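Local coordinates for protein probable Rab-related GTPase (Acanthamoeba polyphaga mimivirus, PDB 5XC5) that binds GTP and magnesium as a Rab-family small GTPase and may take part in protein transport, at residues D87-E92 / I121-N126; V84-D87 / E92-D95; I11-V16 / F94-Y99; K18-H23 / A149-S154. The protein carries 1 engineered substitution. All coordinates share one frame; numbering follows the deposited sequence.

In the fold
Contacts 1, 3 and 4 touch the GTP of this Ras-like domain, and contact 2 lies behind them, with the D87 side chain about 6 Å from the nucleotide. Contact 4 joins the phosphate-binding helix to the loop that recognises guanine, and contact 1 brings in the base-specific D122. Contact 3 ties the P-loop to helix 91-107, the same helix that contact 2 packs against its preceding strand. Contacts 2 and 3 have centres about 4 Å apart, and V16 lies against S93 and D87. Contacts 1 and 4 meet where D122 OD1 lies 2.9 Å from S150 OG, beside the base. Contacts 3 and 4 are joined at the other end of the nucleotide, with K18 NZ 2.9 Å from G12 O.

Contact 1. Residues D87-E92 / I121-N126; sequences DVTDRE and IDIDKN. With GTP (guanosine-5'-triphosphate), chain B.
V88 and I121 have the closest CA atoms, 6.7 Å apart, with T89 facing I123 further along. Residues 87-90 form a type I turn closed by a bond from D90 N to D87 O, and D90 then caps the helix that begins at R91. No hydrogen bond joins 87-92 to 121-126, so methyl groups carry the contact. T89 and I123 reach for each other tip to tip: T89 CG2 lies 3.6 Å from both I123 CG2 and I123 CD1. T89 OG1 sits between its backbone N and carbonyl carbon (chi1 70°), which sends the hydroxyl to D87 and leaves the methyl for I123. D87 OD1 accepts from T89 N and from T89 OG1, each at 2.8 Å and from the same face of the carboxylate, the first bond making an Asx turn. Beside this pair, V88 CG1 approaches I121 CG2 at 4.5 Å, and W128 packs on both residues. On the ligand side D122 grips the guanine with two oxygens: GTP N1 donates to D122 OD1 at 2.7 Å, nearly straight at 172°, and GTP N2 donates to D122 OD2 at 2.9 Å. I123 CG1 flanks that amino group. N119, K120, I121 and D122 form the NKxD motif that gives small GTPases their preference for guanine.

Contact 2. Residues V84-D87 / E92-D95; sequences VVFD and ESFD
The S93 hydroxyl touches the end of strand 84-87, where D87 N donates to S93 OG at 3.0 Å in a nearly straight bond of 168°. The same oxygen lies 3.5 Å from F86 CB, at the edge of the F86 ring and near its plane. Next to it the two phenylalanines make an edge-to-face pair: the edge of F94 is turned toward the face of F86, with ring centroids 5.0 Å apart and planes at 61°. F94 CD1 does the touching, 3.6 Å from F86 CZ and displaced toward the rim of that ring. The first torsion of F94 sets its ring anti to the backbone N (chi1 174°), running alongside F86 in the same direction and bringing CD1 over that face. F94 CB makes a separate contact with F86 CD2 at 3.7 Å. A water also bridges strand and helix, donating to V85 O at 2.8 Å and to S93 O at 2.9 Å.

Further out, S93 OG has a second partner in D90 O, which ties the hydroxyl to the turn leading into its own helix, and V16 packs against S93. V130 and I135 each touch both rings, while V116, A118 and V97 also line F86. This is the first half of a beta-alpha-beta crossover, strand 81-87 into helix 91-107. A buried hydroxyl that accepts from the last strand amide and donates to D90 O satisfies polar backbone atoms on both arms of the turn, and the bridging water does the same for two carbonyl groups, leaving the rings to fill the apolar remainder.

Contact 3. Residues I11-V16 / F94-Y99; sequences IGSSGV and FDDVYY. With GTP (guanosine-5'-triphosphate), chain B.
Between 11-16 and 94-99 the P-loop meets helix 91-107 through one pair, S13 and D96, just after G12. S13 OG donates to D96 OD2 at 2.5 Å, reaching the carboxylate oxygen on its anti side and 23° out of the plane. Both side chains point across the gap, which is 7.0 Å between the CA atoms, and the hydroxyl also lies 3.3 Å from D96 CB. W100, one turn further along the helix, donates through NE1 to the same S13 OG, so two helix residues grip the hydroxyl. The contact is small, burying 71 Å² in all.

Beyond S13 the chain makes the type II turn S13-V16 of the Walker A sequence GSSGVGKS, which wraps the phosphates of GTP. G15 occupies the third position of the turn at a positive phi of 89°, and its amide donates to the bridging oxygen GTP O3B at 3.0 Å. S14 holds its OG anti to the backbone N, a rotation that carries the hydroxyl to the gamma-phosphate, where it donates to GTP O2G at 2.8 Å. V16 CG2 lies 3.6 Å from GTP O2B. The loop carbonyls take up side chains of the Walker A and NKxD sequences: G12 O receives K18 NZ, which also bonds the phosphates, G15 O receives K120 NZ and V16 O receives N119 ND2.

Contact 4. Residues K18-H23 / A149-S154; sequences KSSIVH and ASSFES. With MG (magnesium ion), chain C; GTP (guanosine-5'-triphosphate), chain B.
F152 lays one face of its ring over the guanine, offset so that F152 CZ comes 3.3 Å from GTP C4, with the ribose O2' at the ring's edge and in its plane. S151, which touches S20 and I21, serves the edge of the base: S151 OG donates to GTP N7 at 2.6 Å, and S151 N to GTP O6 at 2.8 Å. S150, S151 and F152 probably occupy the place of the SAK motif of Ras-like proteins. S151 OG also receives N119 ND2 and lies 3.4 Å from S20 CB and 3.5 Å from I21 CG1, packed against the helix without a hydrogen bond to it. Held beside its backbone N (chi1 -63°), S20 OG donates to GTP O1A at 2.7 Å, reinforcing the S20 amide on that oxygen. K18 bends at its last two torsions to bring NZ between phosphates, 2.7 Å from GTP O3G and also bonded to GTP O2B. S19 OG binds magnesium at 2.1 Å, alongside T37, GTP O1G, GTP O1B and two waters. With the helix amides, K18 and the metal ion all facing phosphate oxygens, the triphosphate's negative charge is probably partly offset, while S151 bonds the N7 and O6 edge of the base.

Contact 1. Residues D87-E92 / I121-N126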
# COMPACT_ATOMS: atom_id res chain seq x y z
N ASP A 87 2.31 9.52 -3.08
CA ASP A 87 3.61 10.04 -3.51
C ASP A 87 3.84 11.33 -2.74
O ASP A 87 3.00 12.24 -2.80
CB ASP A 87 3.51 10.27 -5.02
CG ASP A 87 4.70 11.01 -5.65
OD1 ASP A 87 5.54 11.61 -4.96
OD2 ASP A 87 4.73 11.01 -6.90
N VAL A 88 4.96 11.41 -2.01
CA VAL A 88 5.21 12.57 -1.15
C VAL A 88 5.31 13.88 -1.92
O VAL A 88 5.16 14.95 -1.32
CB VAL A 88 6.44 12.38 -0.23
CG1 VAL A 88 6.19 11.28 0.79
CG2 VAL A 88 7.69 12.09 -1.05
N THR A 89 5.58 13.84 -3.23
CA THR A 89 5.62 15.05 -4.04
C THR A 89 4.29 15.37 -4.70
O THR A 89 4.17 16.42 -5.33
CB THR A 89 6.68 14.96 -5.16
OG1 THR A 89 6.27 14.01 -6.14
CG2 THR A 89 8.02 14.56 -4.61
N ASP A 90 3.32 14.47 -4.62
CA ASP A 90 2.05 14.57 -5.34
C ASP A 90 0.99 14.89 -4.30
O ASP A 90 0.45 14.00 -3.64
CB ASP A 90 1.79 13.25 -6.08
CG ASP A 90 0.56 13.28 -6.96
OD1 ASP A 90 -0.31 14.16 -6.78
OD2 ASP A 90 0.45 12.38 -7.82
N ARG A 91 0.69 16.18 -4.15
CA ARG A 91 -0.22 16.62 -3.10
C ARG A 91 -1.61 16.02 -3.27
O ARG A 91 -2.24 15.60 -2.29
CB ARG A 91 -0.30 18.15 -3.10
CG ARG A 91 -1.20 18.69 -2.03
CD ARG A 91 -0.62 18.40 -0.67
NE ARG A 91 -1.60 18.52 0.39
CZ ARG A 91 -1.29 18.73 1.67
NH1 ARG A 91 -2.26 18.82 2.57
NH2 ARG A 91 -0.03 18.86 2.04
N GLU A 92 -2.12 16.00 -4.50
CA GLU A 92 -3.43 15.41 -4.74
C GLU A 92 -3.45 13.94 -4.33
O GLU A 92 -4.45 13.45 -3.79
CB GLU A 92 -3.81 15.58 -6.21
CG GLU A 92 -5.13 14.95 -6.60
CD GLU A 92 -5.45 15.12 -8.08
OE1 GLU A 92 -4.51 15.36 -8.88
OE2 GLU A 92 -6.64 15.01 -8.45
N ILE A 121 10.25 8.60 -1.13
CA ILE A 121 11.07 9.39 -0.21
C ILE A 121 12.48 9.65 -0.74
O ILE A 121 13.17 10.51 -0.19
CB ILE A 121 11.09 8.76 1.20
CG1 ILE A 121 11.86 7.43 1.20
CG2 ILE A 121 9.69 8.64 1.74
CD1 ILE A 121 11.86 6.70 2.54
N ASP A 122 12.92 8.93 -1.77
CA ASP A 122 14.21 9.20 -2.38
C ASP A 122 14.27 10.58 -3.01
O ASP A 122 15.36 11.14 -3.14
CB ASP A 122 14.51 8.14 -3.45
CG ASP A 122 13.41 8.06 -4.50
OD1 ASP A 122 12.33 7.54 -4.17
OD2 ASP A 122 13.63 8.51 -5.65
N ILE A 123 13.13 11.14 -3.40
CA ILE A 123 13.10 12.47 -4.00
C ILE A 123 13.56 13.49 -2.97
O ILE A 123 13.25 13.38 -1.78
CB ILE A 123 11.69 12.77 -4.53
CG1 ILE A 123 11.33 11.78 -5.65
CG2 ILE A 123 11.57 14.23 -4.98
CD1 ILE A 123 9.92 11.90 -6.16
N ASP A 124 14.32 14.48 -3.44
CA ASP A 124 14.82 15.55 -2.59
C ASP A 124 13.72 16.08 -1.68
O ASP A 124 12.61 16.37 -2.12
CB ASP A 124 15.32 16.68 -3.49
CG ASP A 124 16.48 16.26 -4.37
OD1 ASP A 124 17.04 15.18 -4.11
OD2 ASP A 124 16.82 17.02 -5.30
N LYS A 125 14.06 16.23 -0.40
CA LYS A 125 13.10 16.63 0.61
C LYS A 125 12.45 17.97 0.29
O LYS A 125 11.28 18.19 0.61
CB LYS A 125 13.79 16.66 1.98
CG LYS A 125 12.93 17.12 3.14
CD LYS A 125 11.83 16.13 3.46
CE LYS A 125 11.20 16.47 4.80
NZ LYS A 125 10.01 15.65 5.10
N ASN A 126 13.19 18.90 -0.34
CA ASN A 126 12.56 20.19 -0.60
C ASN A 126 11.53 20.13 -1.73
O ASN A 126 10.84 21.13 -1.96
CB ASN A 126 13.60 21.30 -0.83
CG ASN A 126 14.49 21.04 -2.01
OD1 ASN A 126 14.20 20.20 -2.86
ND2 ASN A 126 15.60 21.78 -2.08
PG GTP B . -1.11 2.82 -11.36
O1G GTP B . -1.01 1.34 -11.67
O2G GTP B . -1.31 3.64 -12.60
O3G GTP B . -2.15 3.13 -10.30
O3B GTP B . 0.33 3.38 -10.80
PB GTP B . 1.26 2.71 -9.65
O1B GTP B . 1.23 1.20 -9.74
O2B GTP B . 0.88 3.26 -8.30
O3A GTP B . 2.73 3.32 -9.92
PA GTP B . 3.95 2.57 -10.69
O1A GTP B . 4.55 1.47 -9.80
O2A GTP B . 3.50 2.15 -12.10
O5' GTP B . 5.04 3.78 -10.74
C5' GTP B . 4.78 4.96 -11.46
C4' GTP B . 6.11 5.65 -11.79
O4' GTP B . 6.68 6.08 -10.56
C3' GTP B . 7.13 4.74 -12.45
O3' GTP B . 7.85 5.46 -13.44
C2' GTP B . 8.06 4.37 -11.32
O2' GTP B . 9.36 4.07 -11.76
C1' GTP B . 8.00 5.60 -10.44
N9 GTP B . 8.27 5.22 -9.05
C8 GTP B . 7.72 4.18 -8.34
N7 GTP B . 8.23 4.19 -7.09
C5 GTP B . 9.10 5.23 -6.99
C6 GTP B . 9.89 5.70 -5.95
O6 GTP B . 9.93 5.18 -4.82
N1 GTP B . 10.68 6.80 -6.22
C2 GTP B . 10.68 7.43 -7.44
N2 GTP B . 11.47 8.49 -7.61
N3 GTP B . 9.89 6.97 -8.48
C4 GTP B . 9.13 5.88 -8.23

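Contact 2. Residues V84-D87 / E92-D95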
# COMPACT_ATOMS: atom_id res chain seq x y z
N VAL A 84 -2.32 1.70 1.60
CA VAL A 84 -2.80 2.87 0.87
C VAL A 84 -1.60 3.75 0.56
O VAL A 84 -1.02 4.36 1.46
CB VAL A 84 -3.86 3.65 1.65
CG1 VAL A 84 -4.44 4.77 0.78
CG2 VAL A 84 -4.97 2.72 2.11
N VAL A 85 -1.21 3.81 -0.72
CA VAL A 85 0.05 4.41 -1.13
C VAL A 85 -0.21 5.81 -1.70
O VAL A 85 -1.20 6.04 -2.40
CB VAL A 85 0.74 3.50 -2.17
CG1 VAL A 85 2.13 4.02 -2.49
CG2 VAL A 85 0.80 2.07 -1.65
N PHE A 86 0.69 6.74 -1.38
CA PHE A 86 0.71 8.04 -2.04
C PHE A 86 2.15 8.45 -2.30
O PHE A 86 3.10 7.84 -1.82
CB PHE A 86 -0.07 9.11 -1.24
CG PHE A 86 0.67 9.62 -0.03
CD1 PHE A 86 0.56 8.96 1.19
CD2 PHE A 86 1.45 10.77 -0.10
CE1 PHE A 86 1.21 9.42 2.30
CE2 PHE A 86 2.11 11.24 1.03
CZ PHE A 86 2.00 10.54 2.22
N ASP A 87 2.31 9.52 -3.08
CA ASP A 87 3.61 10.04 -3.51
C ASP A 87 3.84 11.33 -2.74
O ASP A 87 3.00 12.24 -2.80
CB ASP A 87 3.51 10.27 -5.02
CG ASP A 87 4.70 11.01 -5.65
OD1 ASP A 87 5.54 11.61 -4.96
OD2 ASP A 87 4.73 11.01 -6.90
N GLU A 92 -2.12 16.00 -4.50
CA GLU A 92 -3.43 15.41 -4.74
C GLU A 92 -3.45 13.94 -4.33
O GLU A 92 -4.45 13.45 -3.79
CB GLU A 92 -3.81 15.58 -6.21
CG GLU A 92 -5.13 14.95 -6.60
CD GLU A 92 -5.45 15.12 -8.08
OE1 GLU A 92 -4.51 15.36 -8.88
OE2 GLU A 92 -6.64 15.01 -8.45
N SER A 93 -2.35 13.21 -4.57
CA SER A 93 -2.32 11.80 -4.19
C SER A 93 -2.44 11.64 -2.68
O SER A 93 -3.07 10.68 -2.19
CB SER A 93 -1.08 11.10 -4.76
OG SER A 93 0.09 11.30 -3.98
N PHE A 94 -1.86 12.57 -1.92
CA PHE A 94 -2.04 12.54 -0.47
C PHE A 94 -3.47 12.90 -0.07
O PHE A 94 -4.08 12.22 0.76
CB PHE A 94 -1.04 13.47 0.23
CG PHE A 94 -1.28 13.57 1.70
CD1 PHE A 94 -0.96 12.51 2.54
CD2 PHE A 94 -1.84 14.71 2.25
CE1 PHE A 94 -1.21 12.59 3.90
CE2 PHE A 94 -2.07 14.81 3.61
CZ PHE A 94 -1.76 13.74 4.44
N ASP A 95 -4.03 13.96 -0.66
CA ASP A 95 -5.42 14.29 -0.34
C ASP A 95 -6.35 13.13 -0.69
O ASP A 95 -7.34 12.90 0.02
CB ASP A 95 -5.84 15.58 -1.04
CG ASP A 95 -5.02 16.79 -0.60
OD1 ASP A 95 -4.53 16.82 0.54
OD2 ASP A 95 -4.89 17.74 -1.41
O HOH W 1 -3.05 7.96 -3.28

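Contact 3. Residues I11-V16 / F94-Y99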
# COMPACT_ATOMS: atom_id res chain seq x y z
N ILE A 11 -3.97 0.01 -2.73
CA ILE A 11 -4.80 1.02 -3.37
C ILE A 11 -4.12 2.38 -3.22
O ILE A 11 -3.26 2.58 -2.36
CB ILE A 11 -6.23 1.06 -2.81
CG1 ILE A 11 -6.23 1.52 -1.35
CG2 ILE A 11 -6.89 -0.32 -2.90
CD1 ILE A 11 -7.63 1.51 -0.68
N GLY A 12 -4.49 3.30 -4.09
CA GLY A 12 -3.88 4.62 -4.14
C GLY A 12 -3.93 5.15 -5.55
O GLY A 12 -4.18 4.43 -6.51
N SER A 13 -3.69 6.46 -5.67
CA SER A 13 -3.89 7.11 -6.95
C SER A 13 -2.82 6.69 -7.96
O SER A 13 -1.81 6.08 -7.61
CB SER A 13 -3.94 8.62 -6.76
OG SER A 13 -5.10 8.90 -5.99
N SER A 14 -3.07 7.00 -9.23
CA SER A 14 -2.19 6.50 -10.28
C SER A 14 -0.81 7.14 -10.17
O SER A 14 -0.67 8.33 -9.88
CB SER A 14 -2.78 6.80 -11.65
OG SER A 14 -1.90 6.36 -12.67
N GLY A 15 0.22 6.32 -10.37
CA GLY A 15 1.58 6.80 -10.42
C GLY A 15 2.31 6.84 -9.10
O GLY A 15 3.49 7.20 -9.09
N VAL A 16 1.66 6.47 -8.00
CA VAL A 16 2.28 6.62 -6.68
C VAL A 16 3.32 5.55 -6.39
O VAL A 16 4.10 5.71 -5.43
CB VAL A 16 1.24 6.69 -5.54
CG1 VAL A 16 0.30 7.87 -5.73
CG2 VAL A 16 0.45 5.39 -5.44
N PHE A 94 -1.86 12.57 -1.92
CA PHE A 94 -2.04 12.54 -0.47
C PHE A 94 -3.47 12.90 -0.07
O PHE A 94 -4.08 12.22 0.76
CB PHE A 94 -1.04 13.47 0.23
CG PHE A 94 -1.28 13.57 1.70
CD1 PHE A 94 -0.96 12.51 2.54
CD2 PHE A 94 -1.84 14.71 2.25
CE1 PHE A 94 -1.21 12.59 3.90
CE2 PHE A 94 -2.07 14.81 3.61
CZ PHE A 94 -1.76 13.74 4.44
N ASP A 95 -4.03 13.96 -0.66
CA ASP A 95 -5.42 14.29 -0.34
C ASP A 95 -6.35 13.13 -0.69
O ASP A 95 -7.34 12.90 0.02
CB ASP A 95 -5.84 15.58 -1.04
CG ASP A 95 -5.02 16.79 -0.60
OD1 ASP A 95 -4.53 16.82 0.54
OD2 ASP A 95 -4.89 17.74 -1.41
N ASP A 96 -6.03 12.37 -1.74
CA ASP A 96 -6.83 11.21 -2.14
C ASP A 96 -6.84 10.10 -1.09
O ASP A 96 -7.77 9.28 -1.10
CB ASP A 96 -6.30 10.63 -3.45
CG ASP A 96 -6.51 11.55 -4.64
OD1 ASP A 96 -7.33 12.50 -4.56
OD2 ASP A 96 -5.87 11.29 -5.69
N VAL A 97 -5.83 10.02 -0.21
CA VAL A 97 -5.75 8.92 0.76
C VAL A 97 -7.02 8.86 1.60
O VAL A 97 -7.54 7.77 1.87
CB VAL A 97 -4.49 9.05 1.64
CG1 VAL A 97 -4.53 8.06 2.80
CG2 VAL A 97 -3.23 8.82 0.82
N TYR A 98 -7.53 10.02 2.04
CA TYR A 98 -8.76 10.01 2.82
C TYR A 98 -9.87 9.27 2.10
O TYR A 98 -10.60 8.48 2.71
CB TYR A 98 -9.25 11.42 3.16
CG TYR A 98 -10.45 11.36 4.10
CD1 TYR A 98 -11.75 11.20 3.61
CD2 TYR A 98 -10.28 11.40 5.47
CE1 TYR A 98 -12.84 11.11 4.47
CE2 TYR A 98 -11.35 11.33 6.34
CZ TYR A 98 -12.63 11.18 5.84
OH TYR A 98 -13.68 11.10 6.73
N TYR A 99 -10.03 9.52 0.80
CA TYR A 99 -11.15 8.96 0.07
C TYR A 99 -10.93 7.50 -0.27
O TYR A 99 -11.90 6.72 -0.30
CB TYR A 99 -11.45 9.81 -1.17
CG TYR A 99 -11.66 11.26 -0.78
CD1 TYR A 99 -12.86 11.68 -0.22
CD2 TYR A 99 -10.63 12.19 -0.91
CE1 TYR A 99 -13.05 13.01 0.15
CE2 TYR A 99 -10.80 13.51 -0.54
CZ TYR A 99 -12.01 13.91 -0.01
OH TYR A 99 -12.19 15.23 0.37
PG GTP B . -1.11 2.82 -11.36
O1G GTP B . -1.01 1.34 -11.67
O2G GTP B . -1.31 3.64 -12.60
O3G GTP B . -2.15 3.13 -10.30
O3B GTP B . 0.33 3.38 -10.80
PB GTP B . 1.26 2.71 -9.65
O1B GTP B . 1.23 1.20 -9.74
O2B GTP B . 0.88 3.26 -8.30
O3A GTP B . 2.73 3.32 -9.92
PA GTP B . 3.95 2.57 -10.69
O1A GTP B . 4.55 1.47 -9.80
O2A GTP B . 3.50 2.15 -12.10
O5' GTP B . 5.04 3.78 -10.74
C5' GTP B . 4.78 4.96 -11.46
C4' GTP B . 6.11 5.65 -11.79
O4' GTP B . 6.68 6.08 -10.56
C3' GTP B . 7.13 4.74 -12.45
O3' GTP B . 7.85 5.46 -13.44
C2' GTP B . 8.06 4.37 -11.32
O2' GTP B . 9.36 4.07 -11.76
C1' GTP B . 8.00 5.60 -10.44
N9 GTP B . 8.27 5.22 -9.05
C8 GTP B . 7.72 4.18 -8.34
N7 GTP B . 8.23 4.19 -7.09
C5 GTP B . 9.10 5.23 -6.99
C6 GTP B . 9.89 5.70 -5.95
O6 GTP B . 9.93 5.18 -4.82
N1 GTP B . 10.68 6.80 -6.22
C2 GTP B . 10.68 7.43 -7.44
N2 GTP B . 11.47 8.49 -7.61
N3 GTP B . 9.89 6.97 -8.48
C4 GTP B . 9.13 5.88 -8.23

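Contact 4. Residues K18-H23 / A149-S154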
# COMPACT_ATOMS: atom_id res chain seq x y z
N LYS A 18 2.48 1.84 -6.43
CA LYS A 18 1.95 0.58 -5.90
C LYS A 18 2.60 -0.63 -6.59
O LYS A 18 3.07 -1.56 -5.92
CB LYS A 18 0.43 0.54 -6.08
CG LYS A 18 -0.31 1.65 -5.34
CD LYS A 18 -1.81 1.58 -5.60
CE LYS A 18 -2.17 1.73 -7.08
NZ LYS A 18 -1.87 3.08 -7.66
N SER A 19 2.60 -0.65 -7.92
CA SER A 19 3.13 -1.81 -8.64
C SER A 19 4.63 -1.95 -8.43
O SER A 19 5.14 -3.06 -8.31
CB SER A 19 2.79 -1.73 -10.12
OG SER A 19 1.39 -1.70 -10.33
N SER A 20 5.34 -0.82 -8.39
CA SER A 20 6.78 -0.86 -8.13
C SER A 20 7.08 -1.45 -6.76
O SER A 20 8.00 -2.28 -6.62
CB SER A 20 7.35 0.55 -8.26
OG SER A 20 7.19 1.02 -9.58
N ILE A 21 6.30 -1.07 -5.75
CA ILE A 21 6.46 -1.64 -4.41
C ILE A 21 6.21 -3.15 -4.43
O ILE A 21 7.01 -3.92 -3.88
CB ILE A 21 5.52 -0.91 -3.43
CG1 ILE A 21 6.09 0.46 -3.07
CG2 ILE A 21 5.31 -1.75 -2.19
CD1 ILE A 21 5.07 1.38 -2.40
N VAL A 22 5.13 -3.59 -5.07
CA VAL A 22 4.83 -5.02 -5.06
C VAL A 22 5.91 -5.81 -5.78
O VAL A 22 6.33 -6.88 -5.31
CB VAL A 22 3.48 -5.24 -5.78
CG1 VAL A 22 3.35 -6.70 -6.24
CG2 VAL A 22 2.34 -4.85 -4.90
N HIS A 23 6.38 -5.31 -6.93
CA HIS A 23 7.42 -6.02 -7.66
C HIS A 23 8.69 -6.11 -6.84
O HIS A 23 9.38 -7.14 -6.84
CB HIS A 23 7.72 -5.32 -8.99
CG HIS A 23 6.64 -5.43 -10.02
ND1 HIS A 23 5.32 -5.67 -9.71
CD2 HIS A 23 6.69 -5.33 -11.37
CE1 HIS A 23 4.60 -5.71 -10.82
NE2 HIS A 23 5.41 -5.51 -11.84
N ALA A 149 8.60 5.06 2.48
CA ALA A 149 9.26 4.09 1.61
C ALA A 149 9.71 4.71 0.30
O ALA A 149 9.33 5.83 -0.07
CB ALA A 149 8.34 2.89 1.34
N SER A 150 10.59 3.97 -0.38
CA SER A 150 10.91 4.17 -1.79
C SER A 150 10.90 2.80 -2.45
O SER A 150 11.54 1.88 -1.94
CB SER A 150 12.30 4.78 -1.95
OG SER A 150 12.69 4.76 -3.32
N SER A 151 10.18 2.68 -3.57
CA SER A 151 10.10 1.41 -4.29
C SER A 151 11.48 0.90 -4.66
O SER A 151 11.68 -0.32 -4.79
CB SER A 151 9.30 1.58 -5.58
OG SER A 151 8.05 2.21 -5.36
N PHE A 152 12.43 1.80 -4.88
CA PHE A 152 13.77 1.44 -5.35
C PHE A 152 14.69 1.03 -4.22
O PHE A 152 15.82 0.61 -4.49
CB PHE A 152 14.38 2.62 -6.12
CG PHE A 152 13.49 3.16 -7.21
CD1 PHE A 152 12.67 2.31 -7.92
CD2 PHE A 152 13.46 4.52 -7.49
CE1 PHE A 152 11.83 2.79 -8.92
CE2 PHE A 152 12.64 5.01 -8.50
CZ PHE A 152 11.82 4.14 -9.20
N GLU A 153 14.25 1.13 -2.97
CA GLU A 153 15.05 0.75 -1.81
C GLU A 153 14.38 -0.43 -1.13
O GLU A 153 13.41 -0.27 -0.38
CB GLU A 153 15.21 1.93 -0.86
CG GLU A 153 16.10 1.62 0.35
CD GLU A 153 17.30 0.77 -0.02
OE1 GLU A 153 18.18 1.28 -0.75
OE2 GLU A 153 17.35 -0.41 0.40
N SER A 154 14.90 -1.63 -1.39
CA SER A 154 14.27 -2.84 -0.88
C SER A 154 14.16 -2.85 0.64
O SER A 154 13.24 -3.46 1.19
CB SER A 154 15.05 -4.07 -1.35
OG SER A 154 16.34 -4.07 -0.78
MG MG C . 0.20 -0.11 -10.91
PG GTP B . -1.11 2.82 -11.36
O1G GTP B . -1.01 1.34 -11.67
O2G GTP B . -1.31 3.64 -12.60
O3G GTP B . -2.15 3.13 -10.30
O3B GTP B . 0.33 3.38 -10.80
PB GTP B . 1.26 2.71 -9.65
O1B GTP B . 1.23 1.20 -9.74
O2B GTP B . 0.88 3.26 -8.30
O3A GTP B . 2.73 3.32 -9.92
PA GTP B . 3.95 2.57 -10.69
O1A GTP B . 4.55 1.47 -9.80
O2A GTP B . 3.50 2.15 -12.10
O5' GTP B . 5.04 3.78 -10.74
C5' GTP B . 4.78 4.96 -11.46
C4' GTP B . 6.11 5.65 -11.79
O4' GTP B . 6.68 6.08 -10.56
C3' GTP B . 7.13 4.74 -12.45
O3' GTP B . 7.85 5.46 -13.44
C2' GTP B . 8.06 4.37 -11.32
O2' GTP B . 9.36 4.07 -11.76
C1' GTP B . 8.00 5.60 -10.44
N9 GTP B . 8.27 5.22 -9.05
C8 GTP B . 7.72 4.18 -8.34
N7 GTP B . 8.23 4.19 -7.09
C5 GTP B . 9.10 5.23 -6.99
C6 GTP B . 9.89 5.70 -5.95
O6 GTP B . 9.93 5.18 -4.82
N1 GTP B . 10.68 6.80 -6.22
C2 GTP B . 10.68 7.43 -7.44
N2 GTP B . 11.47 8.49 -7.61
N3 GTP B . 9.89 6.97 -8.48
C4 GTP B . 9.13 5.88 -8.23
O HOH W 2 -1.08 -0.51 -9.23
O HOH W 3 1.59 0.23 -12.42